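PDB 4ABY: DNA repair protein RECN from Deinococcus radiodurans, which probably binds and hydrolyses ATP through its head domain, and may act in the recombinational repair of damaged DNA. Local coordinates for residues A[48-53]-A[377-382]; A[63-68]-A[366-371]; A[67-72]-A[350-355]; A[362-367]-A[381-386]. All blocks are in the same frame, centred on the assembly; numbering follows the deposited sequence.

How the contacts relate
Contacts 2 and 4 share strand 364-373 and build adjoining parts of one mixed sheet: contact 2 sets it parallel to strand 62-67, contact 4 antiparallel to strand 376-383. Both rest on backbone ladders and work the two sides of the Tyr366 ring. Contact 3 is the buried one, apolar, where the first turn of the predicted ATP-binding helix lies on Val352; it shares Gly67 and Glu68 with contact 2. Contact 1 is partly buried and the smaller partner of contact 4 on strand 376-383. It brings a turn from the antiparallel sheet to that outermost strand, mostly through two polar bonds, beside Ala71 of contact 3.

Contact 1 of 4, residues A[48-53]-A[377-382]; sequences LATITQ and TVSHVR
Ser379 N donates to Thr50 O at 2.8 Å, with an angle of 148° at the hydrogen, while the alpha carbons of Thr50 and Val378 sit 5.1 Å apart. Thr50 belongs to a type II' beta turn, Leu48 to Ile51, that joins strands 42-48 and 51-57 of the antiparallel sheet into a hairpin; Ser379 lies on the outermost strand of the mixed sheet. The contact therefore ties together the two six-stranded sheets of this ATPase head domain. Inside the turn, Ile51 N closes onto Leu48 O.

The same two residues are joined a second time through their hydroxyls. Thr50 OG1 is tucked between its own backbone N and carbonyl carbon (chi1 64°), and Ser379 OG lies beside its own backbone N (chi1 -77°), which brings the two oxygens together. With the backbone bond this makes a two-point hold on Thr50. Ala71 of the predicted ATP site packs against Ser379 from helix 69-83.

Apolar contacts flank the pair. Ile51 CG1 comes 4.0 Å from Ser379 CB and continues onto Ile75 of the same helix. One residue further along, Thr52 directs its hydroxyl to Glu373 and turns its methyl to Val378; these side chains cross at about a right angle, with Thr52 CG2 3.5 Å from Val378 CG1.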
loop_
_atom_site.group_PDB
_atom_site.type_symbol
_atom_site.label_atom_id
_atom_site.label_comp_id
_atom_site.label_asym_id
_atom_site.label_seq_id
_atom_site.Cartn_x
_atom_site.Cartn_y
_atom_site.Cartn_z
ATOM N N LEU A 48 20.892 9.712 -4.313
ATOM C CA LEU A 48 19.979 9.506 -3.195
ATOM C C LEU A 48 20.648 8.663 -2.111
ATOM O O LEU A 48 20.944 7.485 -2.319
ATOM C CB LEU A 48 18.680 8.846 -3.668
ATOM C CG LEU A 48 17.501 8.777 -2.693
ATOM C CD1 LEU A 48 16.218 8.520 -3.449
ATOM C CD2 LEU A 48 17.708 7.716 -1.623
ATOM N N ALA A 49 20.892 9.280 -0.958
ATOM C CA ALA A 49 21.482 8.590 0.188
ATOM C C ALA A 49 22.833 7.957 -0.124
ATOM O O ALA A 49 23.828 8.658 -0.304
ATOM C CB ALA A 49 20.527 7.551 0.727
ATOM N N THR A 50 22.864 6.630 -0.173
ATOM C CA THR A 50 24.101 5.894 -0.426
ATOM C C THR A 50 24.221 5.502 -1.894
ATOM O O THR A 50 25.007 4.627 -2.254
ATOM C CB THR A 50 24.169 4.608 0.413
ATOM O OG1 THR A 50 23.121 3.720 0.008
ATOM C CG2 THR A 50 24.017 4.927 1.885
ATOM N N ILE A 51 23.435 6.159 -2.738
ATOM C CA ILE A 51 23.358 5.803 -4.144
ATOM C C ILE A 51 23.810 6.952 -5.026
ATOM O O ILE A 51 23.146 7.982 -5.108
ATOM C CB ILE A 51 21.924 5.434 -4.532
ATOM C CG1 ILE A 51 21.446 4.241 -3.706
ATOM C CG2 ILE A 51 21.832 5.129 -6.009
ATOM C CD1 ILE A 51 19.973 3.953 -3.864
ATOM N N THR A 52 24.950 6.770 -5.683
ATOM C CA THR A 52 25.445 7.750 -6.633
ATOM C C THR A 52 24.616 7.659 -7.905
ATOM O O THR A 52 23.941 8.612 -8.289
ATOM C CB THR A 52 26.924 7.501 -6.962
ATOM O OG1 THR A 52 27.086 6.159 -7.440
ATOM C CG2 THR A 52 27.779 7.695 -5.718
ATOM N N GLN A 53 24.661 6.491 -8.539
ATOM C CA GLN A 53 23.932 6.240 -9.772
ATOM C C GLN A 53 23.423 4.807 -9.749
ATOM O O GLN A 53 24.199 3.867 -9.578
ATOM C CB GLN A 53 24.848 6.449 -10.981
ATOM C CG GLN A 53 24.138 6.417 -12.328
ATOM C CD GLN A 53 23.606 7.780 -12.740
ATOM O OE1 GLN A 53 24.270 8.803 -12.546
ATOM N NE2 GLN A 53 22.406 7.800 -13.316
ATOM N N THR A 377 31.803 4.198 0.154
ATOM C CA THR A 377 31.085 2.943 -0.038
ATOM C C THR A 377 29.634 3.210 -0.434
ATOM O O THR A 377 28.827 3.678 0.378
ATOM C CB THR A 377 31.130 2.060 1.212
ATOM O OG1 THR A 377 30.442 2.716 2.280
ATOM C CG2 THR A 377 32.571 1.805 1.633
ATOM N N VAL A 378 29.314 2.912 -1.689
ATOM C CA VAL A 378 27.986 3.169 -2.234
ATOM C C VAL A 378 27.196 1.880 -2.439
ATOM O O VAL A 378 27.731 0.784 -2.270
ATOM C CB VAL A 378 28.075 3.942 -3.556
ATOM C CG1 VAL A 378 28.755 5.280 -3.328
ATOM C CG2 VAL A 378 28.834 3.134 -4.593
ATOM N N SER A 379 25.924 2.021 -2.799
ATOM C CA SER A 379 25.036 0.874 -2.958
ATOM C C SER A 379 24.935 0.407 -4.400
ATOM O O SER A 379 24.964 1.205 -5.337
ATOM C CB SER A 379 23.640 1.174 -2.405
ATOM O OG SER A 379 23.628 1.119 -0.986
ATOM N N HIS A 380 24.796 -0.903 -4.559
ATOM C CA HIS A 380 24.796 -1.538 -5.863
ATOM C C HIS A 380 23.810 -2.700 -5.805
ATOM O O HIS A 380 23.746 -3.409 -4.809
ATOM C CB HIS A 380 26.231 -1.979 -6.194
ATOM C CG HIS A 380 26.326 -3.178 -7.087
ATOM N ND1 HIS A 380 26.015 -3.137 -8.429
ATOM C CD2 HIS A 380 26.742 -4.443 -6.835
ATOM C CE1 HIS A 380 26.208 -4.332 -8.960
ATOM N NE2 HIS A 380 26.649 -5.143 -8.015
ATOM N N VAL A 381 23.009 -2.867 -6.850
ATOM C CA VAL A 381 21.972 -3.895 -6.861
ATOM C C VAL A 381 22.185 -4.832 -8.033
ATOM O O VAL A 381 22.704 -4.421 -9.070
ATOM C CB VAL A 381 20.572 -3.276 -7.001
ATOM C CG1 VAL A 381 19.523 -4.360 -7.111
ATOM C CG2 VAL A 381 20.274 -2.356 -5.832
ATOM N N ARG A 382 21.784 -6.088 -7.877
ATOM C CA ARG A 382 21.898 -7.054 -8.969
ATOM C C ARG A 382 21.025 -8.284 -8.748
ATOM O O ARG A 382 20.906 -8.776 -7.628
ATOM C CB ARG A 382 23.356 -7.479 -9.153
ATOM C CG ARG A 382 23.915 -8.211 -7.958
ATOM C CD ARG A 382 25.410 -8.437 -8.065
ATOM N NE ARG A 382 25.847 -9.346 -7.013
ATOM C CZ ARG A 382 25.877 -10.667 -7.146
ATOM N NH1 ARG A 382 25.512 -11.219 -8.293
ATOM N NH2 ARG A 382 26.276 -11.432 -6.138
#

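Contact 2 of 4, residues A[63-68]-A[366-371]; sequences CAFTGE and YKVEKQ
Tyr366 N gives its hydrogen to Ala64 O at 2.7 Å, part of the parallel ladder between strands 62-67 and 364-373. Next, Tyr366 O accepts from Thr66 N at 3.1 Å. Thr66 O in turn takes the hydrogen of Val368 N at 2.8 Å in an almost straight bond (173°). The last rung leaves the strand proper: Glu68 N binds Val368 O at 3.0 Å. Gly67, where the chain bends away with positive phi, sets its CA against that same oxygen.

The side-chain polar groups look outward for partners. Thr66 OG1 is bonded to His365 NE2, Glu369 to Arg382, and Tyr366 OH makes weak bonds to Glu57 O and Gly59 N. Within the pair, Glu68 OE2 meets Lys370 NZ in a weakly bonded salt bridge of 3.3 Å.

Phe65 and Tyr366 run side by side in an offset stack, centroids 4.8 Å apart and planes at 13°. Tyr366 CB rides over the Phe65 face, while Cys63 brings its CB and sulfur to the edge of the tyrosine ring.

A central parallel strand running through a glycine into Glu68, the N-cap of helix 69-83, is the strand-to-helix entry of a P-loop, in keeping with the predicted ATP site here.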
loop_
_atom_site.group_PDB
_atom_site.type_symbol
_atom_site.label_atom_id
_atom_site.label_comp_id
_atom_site.label_asym_id
_atom_site.label_seq_id
_atom_site.Cartn_x
_atom_site.Cartn_y
_atom_site.Cartn_z
ATOM N N CYS A 63 9.043 -9.218 -6.052
ATOM C CA CYS A 63 10.447 -8.839 -6.078
ATOM C C CYS A 63 10.968 -8.657 -4.666
ATOM O O CYS A 63 10.463 -7.826 -3.919
ATOM C CB CYS A 63 10.628 -7.546 -6.861
ATOM S SG CYS A 63 10.009 -7.640 -8.537
ATOM N N ALA A 64 11.979 -9.434 -4.299
ATOM C CA ALA A 64 12.542 -9.347 -2.961
ATOM C C ALA A 64 13.881 -8.636 -2.988
ATOM O O ALA A 64 14.721 -8.903 -3.845
ATOM C CB ALA A 64 12.690 -10.727 -2.353
ATOM N N PHE A 65 14.074 -7.721 -2.049
ATOM C CA PHE A 65 15.340 -7.023 -1.918
ATOM C C PHE A 65 15.998 -7.386 -0.592
ATOM O O PHE A 65 15.415 -7.200 0.477
ATOM C CB PHE A 65 15.127 -5.520 -2.057
ATOM C CG PHE A 65 14.686 -5.108 -3.428
ATOM C CD1 PHE A 65 13.403 -5.387 -3.867
ATOM C CD2 PHE A 65 15.558 -4.464 -4.293
ATOM C CE1 PHE A 65 12.992 -5.018 -5.137
ATOM C CE2 PHE A 65 15.150 -4.093 -5.564
ATOM C CZ PHE A 65 13.867 -4.369 -5.983
ATOM N N THR A 66 17.196 -7.914 -0.664
ATOM C CA THR A 66 17.910 -8.374 0.482
ATOM C C THR A 66 19.308 -7.841 0.450
ATOM O O THR A 66 19.641 -7.093 -0.400
ATOM C CB THR A 66 17.914 -9.849 0.512
ATOM O OG1 THR A 66 18.712 -10.329 -0.531
ATOM C CG2 THR A 66 16.605 -10.304 0.243
ATOM N N GLY A 67 20.111 -8.201 1.416
ATOM C CA GLY A 67 21.439 -7.668 1.498
ATOM C C GLY A 67 21.505 -6.535 2.459
ATOM O O GLY A 67 21.433 -6.706 3.617
ATOM N N GLU A 68 21.719 -5.351 1.894
ATOM C CA GLU A 68 21.745 -4.132 2.667
ATOM C C GLU A 68 20.310 -3.667 2.631
ATOM O O GLU A 68 19.865 -3.022 1.681
ATOM C CB GLU A 68 22.660 -3.096 2.018
ATOM C CG GLU A 68 23.763 -2.584 2.930
ATOM C CD GLU A 68 24.827 -3.629 3.201
ATOM O OE1 GLU A 68 25.279 -4.283 2.238
ATOM O OE2 GLU A 68 25.210 -3.799 4.378
ATOM N N TYR A 366 16.558 -9.807 -5.660
ATOM C CA TYR A 366 17.566 -8.781 -5.854
ATOM C C TYR A 366 18.446 -8.702 -4.621
ATOM O O TYR A 366 17.956 -8.819 -3.503
ATOM C CB TYR A 366 16.904 -7.428 -6.125
ATOM C CG TYR A 366 16.133 -7.393 -7.421
ATOM C CD1 TYR A 366 16.758 -7.056 -8.612
ATOM C CD2 TYR A 366 14.787 -7.711 -7.457
ATOM C CE1 TYR A 366 16.059 -7.034 -9.801
ATOM C CE2 TYR A 366 14.079 -7.692 -8.644
ATOM C CZ TYR A 366 14.722 -7.354 -9.812
ATOM O OH TYR A 366 14.020 -7.332 -10.996
ATOM N N LYS A 367 19.746 -8.524 -4.817
ATOM C CA LYS A 367 20.639 -8.327 -3.685
ATOM C C LYS A 367 21.208 -6.920 -3.706
ATOM O O LYS A 367 21.763 -6.476 -4.709
ATOM C CB LYS A 367 21.771 -9.358 -3.665
ATOM C CG LYS A 367 22.566 -9.328 -2.370
ATOM C CD LYS A 367 23.735 -10.298 -2.376
ATOM C CE LYS A 367 24.445 -10.298 -1.026
ATOM N NZ LYS A 367 25.626 -11.203 -1.004
ATOM N N VAL A 368 21.049 -6.214 -2.596
ATOM C CA VAL A 368 21.623 -4.890 -2.467
ATOM C C VAL A 368 23.006 -5.031 -1.847
ATOM O O VAL A 368 23.163 -5.575 -0.753
ATOM C CB VAL A 368 20.734 -3.960 -1.623
ATOM C CG1 VAL A 368 21.350 -2.581 -1.543
ATOM C CG2 VAL A 368 19.340 -3.882 -2.221
ATOM N N GLU A 369 24.008 -4.552 -2.572
ATOM C CA GLU A 369 25.400 -4.728 -2.183
ATOM C C GLU A 369 26.135 -3.414 -2.012
ATOM O O GLU A 369 25.584 -2.342 -2.236
ATOM C CB GLU A 369 26.136 -5.585 -3.207
ATOM C CG GLU A 369 25.898 -7.063 -3.043
ATOM C CD GLU A 369 26.449 -7.857 -4.201
ATOM O OE1 GLU A 369 26.532 -7.291 -5.313
ATOM O OE2 GLU A 369 26.792 -9.043 -3.999
ATOM N N LYS A 370 27.400 -3.518 -1.631
ATOM C CA LYS A 370 28.195 -2.357 -1.281
ATOM C C LYS A 370 29.482 -2.340 -2.094
ATOM O O LYS A 370 30.161 -3.357 -2.221
ATOM C CB LYS A 370 28.509 -2.405 0.212
ATOM C CG LYS A 370 28.859 -1.072 0.833
ATOM C CD LYS A 370 28.343 -1.005 2.268
ATOM C CE LYS A 370 28.707 -2.252 3.061
ATOM N NZ LYS A 370 28.118 -2.226 4.430
ATOM N N GLN A 371 29.812 -1.187 -2.658
ATOM C CA GLN A 371 31.047 -1.050 -3.412
ATOM C C GLN A 371 31.687 0.302 -3.170
ATOM O O GLN A 371 30.996 1.294 -2.962
ATOM C CB GLN A 371 30.785 -1.237 -4.903
ATOM C CG GLN A 371 30.507 -2.674 -5.290
ATOM C CD GLN A 371 31.091 -3.022 -6.640
ATOM O OE1 GLN A 371 30.533 -2.668 -7.678
ATOM N NE2 GLN A 371 32.227 -3.713 -6.635
#

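Contact 3 of 4, residues A[67-72]-A[350-355]; sequences GETGAG and LVVTHL
His354 meets Thr69 through its CB, 4.4 Å from Thr69 CG2, rather than through its ring; the imidazole leads away and offers the helix neither face nor edge. The other flat group in play is the Thr353 peptide, whose carbonyl O is touched by the same methyl, Thr69 CG2, at 3.6 Å.

Val352 carries most of the packing. With CG1 anti to the backbone N (chi1 -180°), its two methyls fork toward the helix. CG1 of Val352 meets Thr69 O at 3.4 Å and Thr69 CG2 at 3.6 Å; CG2 of Val352 lies against Gly72 C at 3.6 Å. Gly72 has no side chain to hold the strand off, and the alpha carbons of Gly72 and Val352 come within 6.1 Å. That first helical turn is closed by Gly72 N bonding to Glu68 O, the N-cap residue. With an alanine in place of Val352 both methyls are lost, and a gap would probably open between the strand and the backbone of Thr69 and Gly72.

Just past the strand, Leu355 N bonds to Thr353 OG1 at 3.1 Å, forming an ST turn, and Asp325 accepts from both Thr353 OG1 and His354 N. These are the parts of an ABC-type ATPase core: the first turn of the P-loop helix, predicted to bind ATP, packed on a neighbouring strand followed two residues later by His354, in a position consistent with the H-loop histidine of such ATPases.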
loop_
_atom_site.group_PDB
_atom_site.type_symbol
_atom_site.label_atom_id
_atom_site.label_comp_id
_atom_site.label_asym_id
_atom_site.label_seq_id
_atom_site.Cartn_x
_atom_site.Cartn_y
_atom_site.Cartn_z
ATOM N N GLY A 67 20.111 -8.201 1.416
ATOM C CA GLY A 67 21.439 -7.668 1.498
ATOM C C GLY A 67 21.505 -6.535 2.459
ATOM O O GLY A 67 21.433 -6.706 3.617
ATOM N N GLU A 68 21.719 -5.351 1.894
ATOM C CA GLU A 68 21.745 -4.132 2.667
ATOM C C GLU A 68 20.310 -3.667 2.631
ATOM O O GLU A 68 19.865 -3.022 1.681
ATOM C CB GLU A 68 22.660 -3.096 2.018
ATOM C CG GLU A 68 23.763 -2.584 2.930
ATOM C CD GLU A 68 24.827 -3.629 3.201
ATOM O OE1 GLU A 68 25.279 -4.283 2.238
ATOM O OE2 GLU A 68 25.210 -3.799 4.378
ATOM N N THR A 69 19.591 -4.016 3.684
ATOM C CA THR A 69 18.168 -3.703 3.806
ATOM C C THR A 69 17.795 -2.225 3.909
ATOM O O THR A 69 16.824 -1.784 3.293
ATOM C CB THR A 69 17.537 -4.448 5.003
ATOM O OG1 THR A 69 18.501 -4.569 6.056
ATOM C CG2 THR A 69 17.073 -5.834 4.584
ATOM N N GLY A 70 18.582 -1.463 4.661
ATOM C CA GLY A 70 18.349 -0.037 4.780
ATOM C C GLY A 70 18.505 0.613 3.419
ATOM O O GLY A 70 17.730 1.494 3.046
ATOM N N ALA A 71 19.512 0.166 2.675
ATOM C CA ALA A 71 19.754 0.659 1.325
ATOM C C ALA A 71 18.576 0.306 0.424
ATOM O O ALA A 71 18.156 1.103 -0.413
ATOM C CB ALA A 71 21.044 0.079 0.770
ATOM N N GLY A 72 18.049 -0.901 0.609
ATOM C CA GLY A 72 16.916 -1.374 -0.163
ATOM C C GLY A 72 15.693 -0.515 0.080
ATOM O O GLY A 72 14.930 -0.222 -0.842
ATOM N N LEU A 350 6.695 -5.284 -4.103
ATOM C CA LEU A 350 8.080 -4.964 -3.814
ATOM C C LEU A 350 8.304 -4.907 -2.310
ATOM O O LEU A 350 7.775 -4.030 -1.628
ATOM C CB LEU A 350 8.438 -3.622 -4.449
ATOM C CG LEU A 350 8.219 -3.522 -5.961
ATOM C CD1 LEU A 350 8.038 -2.080 -6.398
ATOM C CD2 LEU A 350 9.368 -4.167 -6.713
ATOM N N VAL A 351 9.080 -5.848 -1.789
ATOM C CA VAL A 351 9.389 -5.858 -0.368
ATOM C C VAL A 351 10.889 -5.967 -0.124
ATOM O O VAL A 351 11.616 -6.592 -0.892
ATOM C CB VAL A 351 8.676 -7.011 0.370
ATOM C CG1 VAL A 351 7.291 -7.237 -0.208
ATOM C CG2 VAL A 351 9.495 -8.278 0.287
ATOM N N VAL A 352 11.344 -5.329 0.948
ATOM C CA VAL A 352 12.708 -5.489 1.423
ATOM C C VAL A 352 12.640 -6.382 2.656
ATOM O O VAL A 352 11.854 -6.124 3.569
ATOM C CB VAL A 352 13.330 -4.133 1.801
ATOM C CG1 VAL A 352 14.749 -4.314 2.292
ATOM C CG2 VAL A 352 13.300 -3.194 0.615
ATOM N N THR A 353 13.450 -7.435 2.685
ATOM C CA THR A 353 13.325 -8.430 3.742
ATOM C C THR A 353 14.670 -8.956 4.232
ATOM O O THR A 353 15.661 -8.930 3.498
ATOM C CB THR A 353 12.456 -9.616 3.273
ATOM O OG1 THR A 353 12.275 -10.543 4.349
ATOM C CG2 THR A 353 13.109 -10.324 2.104
ATOM N N HIS A 354 14.693 -9.425 5.479
ATOM C CA HIS A 354 15.885 -10.054 6.051
ATOM C C HIS A 354 15.625 -11.515 6.393
ATOM O O HIS A 354 16.499 -12.209 6.902
ATOM C CB HIS A 354 16.373 -9.293 7.287
ATOM C CG HIS A 354 15.326 -9.117 8.342
ATOM N ND1 HIS A 354 14.433 -8.067 8.336
ATOM C CD2 HIS A 354 15.037 -9.852 9.444
ATOM C CE1 HIS A 354 13.634 -8.165 9.385
ATOM N NE2 HIS A 354 13.979 -9.240 10.072
ATOM N N LEU A 355 14.414 -11.973 6.093
ATOM C CA LEU A 355 13.997 -13.342 6.381
ATOM C C LEU A 355 14.057 -14.214 5.135
ATOM O O LEU A 355 13.442 -13.900 4.122
ATOM C CB LEU A 355 12.572 -13.353 6.937
ATOM C CG LEU A 355 12.343 -12.657 8.280
ATOM C CD1 LEU A 355 10.861 -12.616 8.619
ATOM C CD2 LEU A 355 13.132 -13.356 9.368
#

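Contact 4 of 4, residues A[362-367]-A[381-386]; sequences AHHHYK and VRLLTG
Leu384 N bonds to His365 O at 2.9 Å, the shortest polar link between these segments and a bond within the beta hairpin of strands 364-373 and 376-383. Lys367 and Arg382 form an antiparallel hydrogen-bonded pair: Lys367 N reaches Arg382 O at 3.1 Å, nearly straight (173°), and Arg382 N returns to Lys367 O at 3.2 Å. Tyr366 and Leu383 make the non-hydrogen-bonded pair between.

Two leucines lie over two rings in CH-pi contacts. Leu383 CD2 stands over a face of Tyr366, 4.2 Å from the ring centroid, on the side away from Phe65, and its CG touches the ring rim at CE1. Val381 CG1 adds an oblique contact at Tyr366 CD1. An alanine in place of Tyr366 removes this ring, and would probably leave Leu383 and Phe65 facing a gap with no aromatic face between them.

On the other side of the sheet, His365 CG is anti to its backbone N (chi1 -172°), which turns one face of the imidazole to Leu384; CD1 of Leu384 is 3.8 Å from the His365 ring centroid. Thr66 OG1 is hydrogen-bonded to that ring's NE2, which is likely to limit its rotation. Arg382 is paired with Glu388 and Glu369. The second leucine methyl bridges the two basic chains: Leu384 CD2 lies 4.0 Å from Lys367 CB and sits over one face of the Arg382 guanidinium.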
loop_
_atom_site.group_PDB
_atom_site.type_symbol
_atom_site.label_atom_id
_atom_site.label_comp_id
_atom_site.label_asym_id
_atom_site.label_seq_id
_atom_site.Cartn_x
_atom_site.Cartn_y
_atom_site.Cartn_z
ATOM N N ALA A 362 10.174 -15.170 -3.780
ATOM C CA ALA A 362 10.187 -14.098 -4.766
ATOM C C ALA A 362 10.273 -14.641 -6.189
ATOM O O ALA A 362 10.877 -15.685 -6.423
ATOM C CB ALA A 362 11.342 -13.150 -4.491
ATOM N N HIS A 363 9.661 -13.931 -7.133
ATOM C CA HIS A 363 9.826 -14.257 -8.544
ATOM C C HIS A 363 11.170 -13.733 -9.004
ATOM O O HIS A 363 11.739 -14.209 -9.987
ATOM C CB HIS A 363 8.727 -13.622 -9.384
ATOM C CG HIS A 363 7.364 -14.160 -9.095
ATOM N ND1 HIS A 363 6.611 -13.731 -8.025
ATOM C CD2 HIS A 363 6.617 -15.086 -9.737
ATOM C CE1 HIS A 363 5.457 -14.374 -8.018
ATOM N NE2 HIS A 363 5.434 -15.200 -9.048
ATOM N N HIS A 364 11.669 -12.738 -8.282
ATOM C CA HIS A 364 12.955 -12.150 -8.586
ATOM C C HIS A 364 13.624 -11.776 -7.282
ATOM O O HIS A 364 13.042 -11.080 -6.456
ATOM C CB HIS A 364 12.777 -10.928 -9.481
ATOM C CG HIS A 364 12.053 -11.222 -10.758
ATOM N ND1 HIS A 364 12.702 -11.611 -11.910
ATOM C CD2 HIS A 364 10.732 -11.204 -11.058
ATOM C CE1 HIS A 364 11.813 -11.812 -12.866
ATOM N NE2 HIS A 364 10.611 -11.570 -12.375
ATOM N N HIS A 365 14.840 -12.265 -7.091
ATOM C CA HIS A 365 15.575 -12.006 -5.866
ATOM C C HIS A 365 16.704 -11.028 -6.158
ATOM O O HIS A 365 17.675 -11.361 -6.838
ATOM C CB HIS A 365 16.120 -13.313 -5.290
ATOM C CG HIS A 365 16.735 -13.172 -3.932
ATOM N ND1 HIS A 365 16.632 -14.149 -2.965
ATOM C CD2 HIS A 365 17.461 -12.171 -3.381
ATOM C CE1 HIS A 365 17.270 -13.754 -1.877
ATOM N NE2 HIS A 365 17.781 -12.558 -2.103
ATOM N N TYR A 366 16.558 -9.807 -5.660
ATOM C CA TYR A 366 17.566 -8.781 -5.854
ATOM C C TYR A 366 18.446 -8.702 -4.621
ATOM O O TYR A 366 17.956 -8.819 -3.503
ATOM C CB TYR A 366 16.904 -7.428 -6.125
ATOM C CG TYR A 366 16.133 -7.393 -7.421
ATOM C CD1 TYR A 366 16.758 -7.056 -8.612
ATOM C CD2 TYR A 366 14.787 -7.711 -7.457
ATOM C CE1 TYR A 366 16.059 -7.034 -9.801
ATOM C CE2 TYR A 366 14.079 -7.692 -8.644
ATOM C CZ TYR A 366 14.722 -7.354 -9.812
ATOM O OH TYR A 366 14.020 -7.332 -10.996
ATOM N N LYS A 367 19.746 -8.524 -4.817
ATOM C CA LYS A 367 20.639 -8.327 -3.685
ATOM C C LYS A 367 21.208 -6.920 -3.706
ATOM O O LYS A 367 21.763 -6.476 -4.709
ATOM C CB LYS A 367 21.771 -9.358 -3.665
ATOM C CG LYS A 367 22.566 -9.328 -2.370
ATOM C CD LYS A 367 23.735 -10.298 -2.376
ATOM C CE LYS A 367 24.445 -10.298 -1.026
ATOM N NZ LYS A 367 25.626 -11.203 -1.004
ATOM N N VAL A 381 23.009 -2.867 -6.850
ATOM C CA VAL A 381 21.972 -3.895 -6.861
ATOM C C VAL A 381 22.185 -4.832 -8.033
ATOM O O VAL A 381 22.704 -4.421 -9.070
ATOM C CB VAL A 381 20.572 -3.276 -7.001
ATOM C CG1 VAL A 381 19.523 -4.360 -7.111
ATOM C CG2 VAL A 381 20.274 -2.356 -5.832
ATOM N N ARG A 382 21.784 -6.088 -7.877
ATOM C CA ARG A 382 21.898 -7.054 -8.969
ATOM C C ARG A 382 21.025 -8.284 -8.748
ATOM O O ARG A 382 20.906 -8.776 -7.628
ATOM C CB ARG A 382 23.356 -7.479 -9.153
ATOM C CG ARG A 382 23.915 -8.211 -7.958
ATOM C CD ARG A 382 25.410 -8.437 -8.065
ATOM N NE ARG A 382 25.847 -9.346 -7.013
ATOM C CZ ARG A 382 25.877 -10.667 -7.146
ATOM N NH1 ARG A 382 25.512 -11.219 -8.293
ATOM N NH2 ARG A 382 26.276 -11.432 -6.138
ATOM N N LEU A 383 20.420 -8.773 -9.826
ATOM C CA LEU A 383 19.615 -9.988 -9.787
ATOM C C LEU A 383 20.434 -11.209 -9.378
ATOM O O LEU A 383 21.629 -11.287 -9.657
ATOM C CB LEU A 383 19.002 -10.250 -11.157
ATOM C CG LEU A 383 17.498 -10.068 -11.280
ATOM C CD1 LEU A 383 17.078 -10.319 -12.709
ATOM C CD2 LEU A 383 16.779 -11.004 -10.331
ATOM N N LEU A 384 19.779 -12.163 -8.725
ATOM C CA LEU A 384 20.414 -13.429 -8.373
ATOM C C LEU A 384 19.954 -14.535 -9.317
ATOM O O LEU A 384 18.761 -14.723 -9.537
ATOM C CB LEU A 384 20.125 -13.800 -6.919
ATOM C CG LEU A 384 20.664 -12.809 -5.886
ATOM C CD1 LEU A 384 20.575 -13.403 -4.497
ATOM C CD2 LEU A 384 22.097 -12.412 -6.214
ATOM N N THR A 385 20.914 -15.220 -9.877
ATOM C CA THR A 385 20.727 -16.188 -10.912
ATOM C C THR A 385 19.975 -17.450 -10.626
ATOM O O THR A 385 19.165 -17.881 -11.416
ATOM C CB THR A 385 22.055 -16.597 -11.296
ATOM O OG1 THR A 385 22.855 -16.510 -10.128
ATOM C CG2 THR A 385 22.589 -15.630 -12.269
ATOM N N GLY A 386 20.245 -18.070 -9.504
ATOM C CA GLY A 386 19.567 -19.298 -9.191
ATOM C C GLY A 386 20.361 -20.025 -8.166
ATOM O O GLY A 386 19.890 -20.252 -7.084
#